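Local coordinates for protein esterase (Rhizomucor miehei CAU432, PDB 4WY8) that hydrolyses carboxylic esters as a fungal carboxylesterase, probably through a serine nucleophile set in an alpha/beta hydrolase fold, at residues A[24-27]-A[28-31]; A[292-296]-A[297-301]; A[240-243]-A[244-248]. All blocks are in the same frame, centred on the assembly; numbering follows the deposited sequence.

Contact 1: A[24-27]-A[28-31]; sequences QYPP and EVVR
One face of the Arg31 guanidinium is met by Pro27 CB, 3.7 Å above the plane and offset toward the rim of the guanidinium. Tyr25 offers the second flat group, and here the meeting is oblique: CG1 of Val29 approaches ring atom CD2 of Tyr25 at 4.1 Å. The stem of the same tyrosine does further work, because its CB packs against CG2 of Val30 at 3.8 Å. The valine branches are split between these partners. In Val29, CG1 stands anti to the backbone N (chi1 173°) and leans to the tyrosine, while CG2 runs alongside the Pro26 ring and comes within 4.1 Å of Pro26 CD.

Underneath the side chains is a helix start built on two prolines. Pro26 occupies the N-cap position and Pro27 the first turn, where the missing N-H costs no intrahelical hydrogen bond, since the amides at that end have no helical carbonyl to meet. Pro26 O takes a helical bond from Val30 N at 3.2 Å, and a weak second one from Val29 N. Pro27 O then receives Arg31 N at 2.9 Å. Beside the cap, the bent Glu28 side chain turns its carboxylate back to Pro26, OE2 of Glu28 lying 3.6 Å from Pro26 CB.

This surface start of helix 27-39 follows the loop that leaves helix 9-17. Arg31 fastens it to the body of the enzyme: its NE donates to Val93 O and its NH1 forms a salt bridge with Glu125, while Pro27 packs on Val93 and Pro124 in loops beyond strands 83-87 and 114-118.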
loop_
_atom_site.group_PDB
_atom_site.type_symbol
_atom_site.label_atom_id
_atom_site.label_comp_id
_atom_site.label_asym_id
_atom_site.label_seq_id
_atom_site.Cartn_x
_atom_site.Cartn_y
_atom_site.Cartn_z
ATOM N N GLN A 24 -8.760 -33.527 7.602
ATOM C CA GLN A 24 -8.893 -34.928 8.004
ATOM C C GLN A 24 -9.261 -35.057 9.475
ATOM O O GLN A 24 -9.449 -36.168 9.987
ATOM C CB GLN A 24 -7.601 -35.704 7.745
ATOM C CG GLN A 24 -7.172 -35.721 6.304
ATOM C CD GLN A 24 -8.301 -36.140 5.404
ATOM O OE1 GLN A 24 -8.685 -37.310 5.375
ATOM N NE2 GLN A 24 -8.851 -35.185 4.662
ATOM N N TYR A 25 -9.335 -33.920 10.159
ATOM C CA TYR A 25 -9.596 -33.922 11.584
ATOM C C TYR A 25 -10.852 -33.153 11.962
ATOM O O TYR A 25 -11.300 -32.287 11.220
ATOM C CB TYR A 25 -8.368 -33.349 12.299
ATOM C CG TYR A 25 -7.171 -34.257 12.163
ATOM C CD1 TYR A 25 -6.231 -34.056 11.158
ATOM C CD2 TYR A 25 -7.011 -35.340 13.009
ATOM C CE1 TYR A 25 -5.148 -34.896 11.019
ATOM C CE2 TYR A 25 -5.937 -36.179 12.884
ATOM C CZ TYR A 25 -5.007 -35.957 11.886
ATOM O OH TYR A 25 -3.931 -36.813 11.773
ATOM N N PRO A 26 -11.426 -33.470 13.127
ATOM C CA PRO A 26 -12.519 -32.666 13.686
ATOM C C PRO A 26 -12.044 -31.271 14.120
ATOM O O PRO A 26 -10.904 -31.122 14.592
ATOM C CB PRO A 26 -12.967 -33.470 14.908
ATOM C CG PRO A 26 -12.395 -34.860 14.704
ATOM C CD PRO A 26 -11.132 -34.663 13.943
ATOM N N PRO A 27 -12.903 -30.256 13.953
ATOM C CA PRO A 27 -12.526 -28.871 14.281
ATOM C C PRO A 27 -11.926 -28.636 15.686
ATOM O O PRO A 27 -10.986 -27.835 15.747
ATOM C CB PRO A 27 -13.844 -28.114 14.094
ATOM C CG PRO A 27 -14.493 -28.862 12.915
ATOM C CD PRO A 27 -14.166 -30.322 13.184
ATOM N N GLU A 28 -12.442 -29.255 16.758
ATOM C CA GLU A 28 -11.857 -29.072 18.100
ATOM C C GLU A 28 -10.375 -29.526 18.146
ATOM O O GLU A 28 -9.519 -28.878 18.787
ATOM C CB GLU A 28 -12.697 -29.795 19.179
ATOM C CG GLU A 28 -12.571 -31.323 19.234
ATOM C CD GLU A 28 -13.689 -32.058 18.495
ATOM O OE1 GLU A 28 -14.623 -31.381 18.001
ATOM O OE2 GLU A 28 -13.635 -33.312 18.412
ATOM N N VAL A 29 -10.065 -30.596 17.414
ATOM C CA VAL A 29 -8.703 -31.117 17.358
ATOM C C VAL A 29 -7.774 -30.155 16.619
ATOM O O VAL A 29 -6.678 -29.830 17.095
ATOM C CB VAL A 29 -8.697 -32.523 16.680
ATOM C CG1 VAL A 29 -7.286 -33.025 16.436
ATOM C CG2 VAL A 29 -9.500 -33.513 17.522
ATOM N N VAL A 30 -8.249 -29.662 15.481
ATOM C CA VAL A 30 -7.540 -28.665 14.693
ATOM C C VAL A 30 -7.254 -27.406 15.531
ATOM O O VAL A 30 -6.126 -26.907 15.535
ATOM C CB VAL A 30 -8.348 -28.290 13.426
ATOM C CG1 VAL A 30 -7.561 -27.321 12.519
ATOM C CG2 VAL A 30 -8.698 -29.543 12.651
ATOM N N ARG A 31 -8.268 -26.915 16.247
ATOM C CA ARG A 31 -8.112 -25.731 17.097
ATOM C C ARG A 31 -7.081 -25.931 18.202
ATOM O O ARG A 31 -6.269 -25.021 18.480
ATOM C CB ARG A 31 -9.458 -25.334 17.717
ATOM C CG ARG A 31 -10.548 -25.014 16.690
ATOM C CD ARG A 31 -11.884 -24.725 17.373
ATOM N NE ARG A 31 -12.953 -24.564 16.392
ATOM C CZ ARG A 31 -14.151 -25.125 16.493
ATOM N NH1 ARG A 31 -14.441 -25.881 17.536
ATOM N NH2 ARG A 31 -15.056 -24.936 15.539
#

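Contact 2: A[292-296]-A[297-301]; sequences GIFNL and ATLSP
Leu299 swings its CG anti to the backbone N (chi1 -177°), and Phe294 sets its ring beside its own backbone N (chi1 -67°); together these torsions carry CD1 of Leu299 obliquely to CE1 of Phe294, 3.9 Å away. One face of the same ring rests on CG1 of the preceding Ile293. Ile293 CG1 sits between backbone N and carbonyl carbon, and the extended remainder of the chain brings Ile293 CD1 to 4.1 Å from Ser300 OG. The serine oxygen has its polar partner elsewhere: it caps Gly303 N at the start of helix 301-322.

The loop begins with a type I beta turn from Gly292 to Asn295, immediately after His291, the probable histidine of a Ser-His-Asp triad as in other alpha/beta hydrolases, and leads into the final helix. Its two arms are bridged by water rather than by direct backbone bonds. One water donates to Thr298 O at 3.2 Å and accepts from Ser300 N at 2.9 Å; its approach to Ile293 O is modelled too short to weigh. A second accepts from Leu296 N at 3.0 Å and also lies beside the carbonyl oxygens of Ile293 and Thr298. Side chains from the surrounding fold close in on the loop: Leu296 packs on Tyr10 and Ile14 of helix 9-17, and Phe294 on Ile306 and Leu307 of helix 301-322.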
loop_
_atom_site.group_PDB
_atom_site.type_symbol
_atom_site.label_atom_id
_atom_site.label_comp_id
_atom_site.label_asym_id
_atom_site.label_seq_id
_atom_site.Cartn_x
_atom_site.Cartn_y
_atom_site.Cartn_z
ATOM N N GLY A 292 -2.370 -15.658 4.970
ATOM C CA GLY A 292 -2.163 -16.198 6.304
ATOM C C GLY A 292 -1.043 -15.590 7.135
ATOM O O GLY A 292 -0.711 -16.097 8.221
ATOM N N ILE A 293 -0.500 -14.466 6.690
ATOM C CA ILE A 293 0.605 -13.893 7.429
ATOM C C ILE A 293 0.153 -13.244 8.740
ATOM O O ILE A 293 0.983 -12.969 9.605
ATOM C CB ILE A 293 1.397 -12.904 6.566
ATOM C CG1 ILE A 293 0.524 -11.784 6.015
ATOM C CG2 ILE A 293 2.024 -13.661 5.390
ATOM C CD1 ILE A 293 1.323 -10.864 5.085
ATOM N N PHE A 294 -1.149 -13.021 8.910
ATOM C CA PHE A 294 -1.628 -12.346 10.122
ATOM C C PHE A 294 -2.245 -13.255 11.195
ATOM O O PHE A 294 -2.769 -12.754 12.210
ATOM C CB PHE A 294 -2.634 -11.251 9.742
ATOM C CG PHE A 294 -2.012 -10.125 8.979
ATOM C CD1 PHE A 294 -1.095 -9.286 9.599
ATOM C CD2 PHE A 294 -2.321 -9.913 7.642
ATOM C CE1 PHE A 294 -0.499 -8.243 8.895
ATOM C CE2 PHE A 294 -1.734 -8.873 6.926
ATOM C CZ PHE A 294 -0.826 -8.036 7.554
ATOM N N ASN A 295 -2.159 -14.571 11.006
ATOM C CA ASN A 295 -2.645 -15.520 12.023
ATOM C C ASN A 295 -1.568 -16.462 12.558
ATOM O O ASN A 295 -1.852 -17.623 12.878
ATOM C CB ASN A 295 -3.793 -16.360 11.454
ATOM C CG ASN A 295 -3.385 -17.151 10.208
ATOM O OD1 ASN A 295 -3.585 -16.696 9.080
ATOM N ND2 ASN A 295 -2.859 -18.358 10.411
ATOM N N LEU A 296 -0.342 -15.962 12.661
ATOM C CA LEU A 296 0.787 -16.785 13.081
ATOM C C LEU A 296 1.442 -16.218 14.346
ATOM O O LEU A 296 1.106 -15.107 14.809
ATOM C CB LEU A 296 1.804 -16.891 11.947
ATOM C CG LEU A 296 1.208 -17.385 10.612
ATOM C CD1 LEU A 296 2.240 -17.347 9.500
ATOM C CD2 LEU A 296 0.592 -18.795 10.717
ATOM N N ALA A 297 2.376 -16.978 14.913
ATOM C CA ALA A 297 3.006 -16.576 16.176
ATOM C C ALA A 297 3.893 -15.359 15.980
ATOM O O ALA A 297 4.065 -14.537 16.898
ATOM C CB ALA A 297 3.801 -17.739 16.763
ATOM N N THR A 298 4.449 -15.251 14.773
ATOM C CA THR A 298 5.322 -14.139 14.398
ATOM C C THR A 298 4.726 -13.339 13.241
ATOM O O THR A 298 3.729 -13.734 12.639
ATOM C CB THR A 298 6.694 -14.628 13.963
ATOM O OG1 THR A 298 6.506 -15.599 12.923
ATOM C CG2 THR A 298 7.429 -15.282 15.132
ATOM N N LEU A 299 5.374 -12.239 12.900
ATOM C CA LEU A 299 4.902 -11.371 11.835
ATOM C C LEU A 299 5.981 -11.171 10.789
ATOM O O LEU A 299 7.055 -10.676 11.115
ATOM C CB LEU A 299 4.471 -10.022 12.428
ATOM C CG LEU A 299 3.874 -9.027 11.438
ATOM C CD1 LEU A 299 2.573 -9.586 10.863
ATOM C CD2 LEU A 299 3.633 -7.698 12.150
ATOM N N SER A 300 5.692 -11.524 9.534
ATOM C CA SER A 300 6.677 -11.388 8.460
ATOM C C SER A 300 7.038 -9.916 8.261
ATOM O O SER A 300 6.285 -9.038 8.667
ATOM C CB SER A 300 6.153 -11.981 7.145
ATOM O OG SER A 300 5.185 -11.167 6.511
ATOM N N PRO A 301 8.217 -9.644 7.675
ATOM C CA PRO A 301 8.570 -8.248 7.374
ATOM C C PRO A 301 7.479 -7.528 6.549
ATOM O O PRO A 301 7.078 -6.386 6.866
ATOM C CB PRO A 301 9.875 -8.384 6.578
ATOM C CG PRO A 301 10.475 -9.703 7.063
ATOM C CD PRO A 301 9.296 -10.593 7.323
HETATM O O HOH W 1 3.478 -13.366 9.422
HETATM O O HOH W 2 0.703 -13.140 12.450
#

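Contact 3: A[240-243]-A[244-248]; sequences LKAS and IDDLR
Ser243 and Asp246 bond to each other in both directions, each side chain serving the other's backbone N-H. This reciprocal pair is a capping box, the classic signature of a helix N-terminus. Ser243 OG, held between its backbone N and carbonyl carbon (chi1 70°), accepts from Asp246 N at 3.1 Å. In return Ser243 N donates to Asp246 OD2 at 3.3 Å, a fairly straight bond of 161° that reaches the carboxylate from above its plane, 35° out of it. Both groups are thereby fixed in rotation, and the box gives two amides at the helix start side-chain acceptors.

The turn that follows is loosely bonded. Leu247 N donates to Ile244 O at 3.0 Å, but its bond to Ser243 O is weak. A water accepts from Asp245 N at 3.1 Å, an amide of the first turn, which has no preceding helical carbonyl to meet. Next to the box is a small apolar patch in which CB of Ala242 meets CD2 of Leu247 at 3.9 Å and also touches Asp246 CB. Asp245 reaches past the end of the turn to Arg248, whose NE makes a weak bond, part of a salt bridge, with Asp245 OD1 at 3.4 Å, Asp245 CG lying at the guanidinium edge, in its plane.

In chain order helix 244-247 comes after helix 215-225 and before strand 253-258 of the central sheet. Leu247 packs on Tyr270 and Lys273 of helix 264-276, and the amine of Lys273 bonds to the carbonyl oxygens of Leu240 and Ala242, joining the approach to the cap to that neighbouring helix.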
loop_
_atom_site.group_PDB
_atom_site.type_symbol
_atom_site.label_atom_id
_atom_site.label_comp_id
_atom_site.label_asym_id
_atom_site.label_seq_id
_atom_site.Cartn_x
_atom_site.Cartn_y
_atom_site.Cartn_z
ATOM N N LEU A 240 -19.683 -10.465 -2.774
ATOM C CA LEU A 240 -19.388 -10.208 -4.190
ATOM C C LEU A 240 -20.611 -10.383 -5.085
ATOM O O LEU A 240 -20.676 -9.822 -6.190
ATOM C CB LEU A 240 -18.276 -11.126 -4.675
ATOM C CG LEU A 240 -17.753 -10.927 -6.103
ATOM C CD1 LEU A 240 -17.268 -9.484 -6.358
ATOM C CD2 LEU A 240 -16.666 -11.949 -6.395
ATOM N N LYS A 241 -21.582 -11.155 -4.611
ATOM C CA LYS A 241 -22.811 -11.390 -5.374
ATOM C C LYS A 241 -23.771 -10.198 -5.237
ATOM O O LYS A 241 -24.812 -10.155 -5.893
ATOM C CB LYS A 241 -23.515 -12.670 -4.890
ATOM C CG LYS A 241 -22.671 -13.957 -4.899
ATOM C CD LYS A 241 -23.562 -15.170 -4.520
ATOM C CE LYS A 241 -22.749 -16.446 -4.264
ATOM N NZ LYS A 241 -21.860 -16.791 -5.410
ATOM N N ALA A 242 -23.438 -9.240 -4.372
ATOM C CA ALA A 242 -24.304 -8.075 -4.184
ATOM C C ALA A 242 -24.365 -7.225 -5.448
ATOM O O ALA A 242 -23.416 -7.182 -6.232
ATOM C CB ALA A 242 -23.821 -7.227 -3.008
ATOM N N SER A 243 -25.486 -6.545 -5.640
ATOM C CA SER A 243 -25.593 -5.592 -6.740
ATOM C C SER A 243 -24.885 -4.297 -6.358
ATOM O O SER A 243 -24.650 -4.034 -5.170
ATOM C CB SER A 243 -27.050 -5.300 -7.049
ATOM O OG SER A 243 -27.587 -4.549 -5.975
ATOM N N ILE A 244 -24.587 -3.480 -7.358
ATOM C CA ILE A 244 -23.955 -2.190 -7.144
ATOM C C ILE A 244 -24.791 -1.325 -6.197
ATOM O O ILE A 244 -24.256 -0.691 -5.273
ATOM C CB ILE A 244 -23.756 -1.466 -8.489
ATOM C CG1 ILE A 244 -22.959 -2.356 -9.442
ATOM C CG2 ILE A 244 -23.061 -0.135 -8.293
ATOM C CD1 ILE A 244 -21.642 -2.863 -8.827
ATOM N N ASP A 245 -26.109 -1.333 -6.379
ATOM C CA ASP A 245 -26.979 -0.575 -5.478
ATOM C C ASP A 245 -26.964 -1.097 -4.040
ATOM O O ASP A 245 -27.139 -0.326 -3.087
ATOM C CB ASP A 245 -28.417 -0.560 -6.006
ATOM C CG ASP A 245 -28.698 0.643 -6.899
ATOM O OD1 ASP A 245 -28.013 0.806 -7.936
ATOM O OD2 ASP A 245 -29.609 1.429 -6.555
ATOM N N ASP A 246 -26.807 -2.403 -3.869
ATOM C CA ASP A 246 -26.691 -2.951 -2.522
ATOM C C ASP A 246 -25.477 -2.363 -1.775
ATOM O O ASP A 246 -25.491 -2.265 -0.562
ATOM C CB ASP A 246 -26.567 -4.478 -2.579
ATOM C CG ASP A 246 -27.906 -5.180 -2.849
ATOM O OD1 ASP A 246 -28.981 -4.611 -2.552
ATOM O OD2 ASP A 246 -27.868 -6.319 -3.373
ATOM N N LEU A 247 -24.433 -1.993 -2.523
ATOM C CA LEU A 247 -23.126 -1.646 -1.955
ATOM C C LEU A 247 -22.883 -0.124 -1.858
ATOM O O LEU A 247 -21.840 0.322 -1.366
ATOM C CB LEU A 247 -22.009 -2.266 -2.810
ATOM C CG LEU A 247 -21.987 -3.796 -2.795
ATOM C CD1 LEU A 247 -20.951 -4.334 -3.769
ATOM C CD2 LEU A 247 -21.797 -4.325 -1.389
ATOM N N ARG A 248 -23.846 0.669 -2.324
ATOM C CA ARG A 248 -23.739 2.125 -2.273
ATOM C C ARG A 248 -23.702 2.596 -0.828
ATOM O O ARG A 248 -24.216 1.910 0.052
ATOM C CB ARG A 248 -24.922 2.762 -3.000
ATOM C CG ARG A 248 -24.933 2.457 -4.470
ATOM C CD ARG A 248 -25.854 3.355 -5.262
ATOM N NE ARG A 248 -25.796 2.982 -6.674
ATOM C CZ ARG A 248 -24.939 3.513 -7.535
ATOM N NH1 ARG A 248 -24.094 4.448 -7.112
ATOM N NH2 ARG A 248 -24.931 3.123 -8.806
HETATM O O HOH W 3 -28.222 -2.324 -8.461
#

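In the fold
Along the chain the order is contact 1, contact 3, contact 2, each complete before the next begins. Contacts 1 and 2 are the closest pair, with centres about 21 Å apart and nearest atoms about 10 Å apart; helix 9-17, which precedes contact 1, packs on contact 2. Contact 3 lies across the chain's centre from contact 2, their centres about 32 Å apart, and its centre is about 35 Å from that of contact 1. All three prepare a helix: 27-39, 244-247 and 301-322. Contact 3 leads to strand 253-258 of the central sheet, whereas contact 2 follows the probable catalytic histidine, so the three helix starts lie at well-separated places in the alpha/beta hydrolase fold.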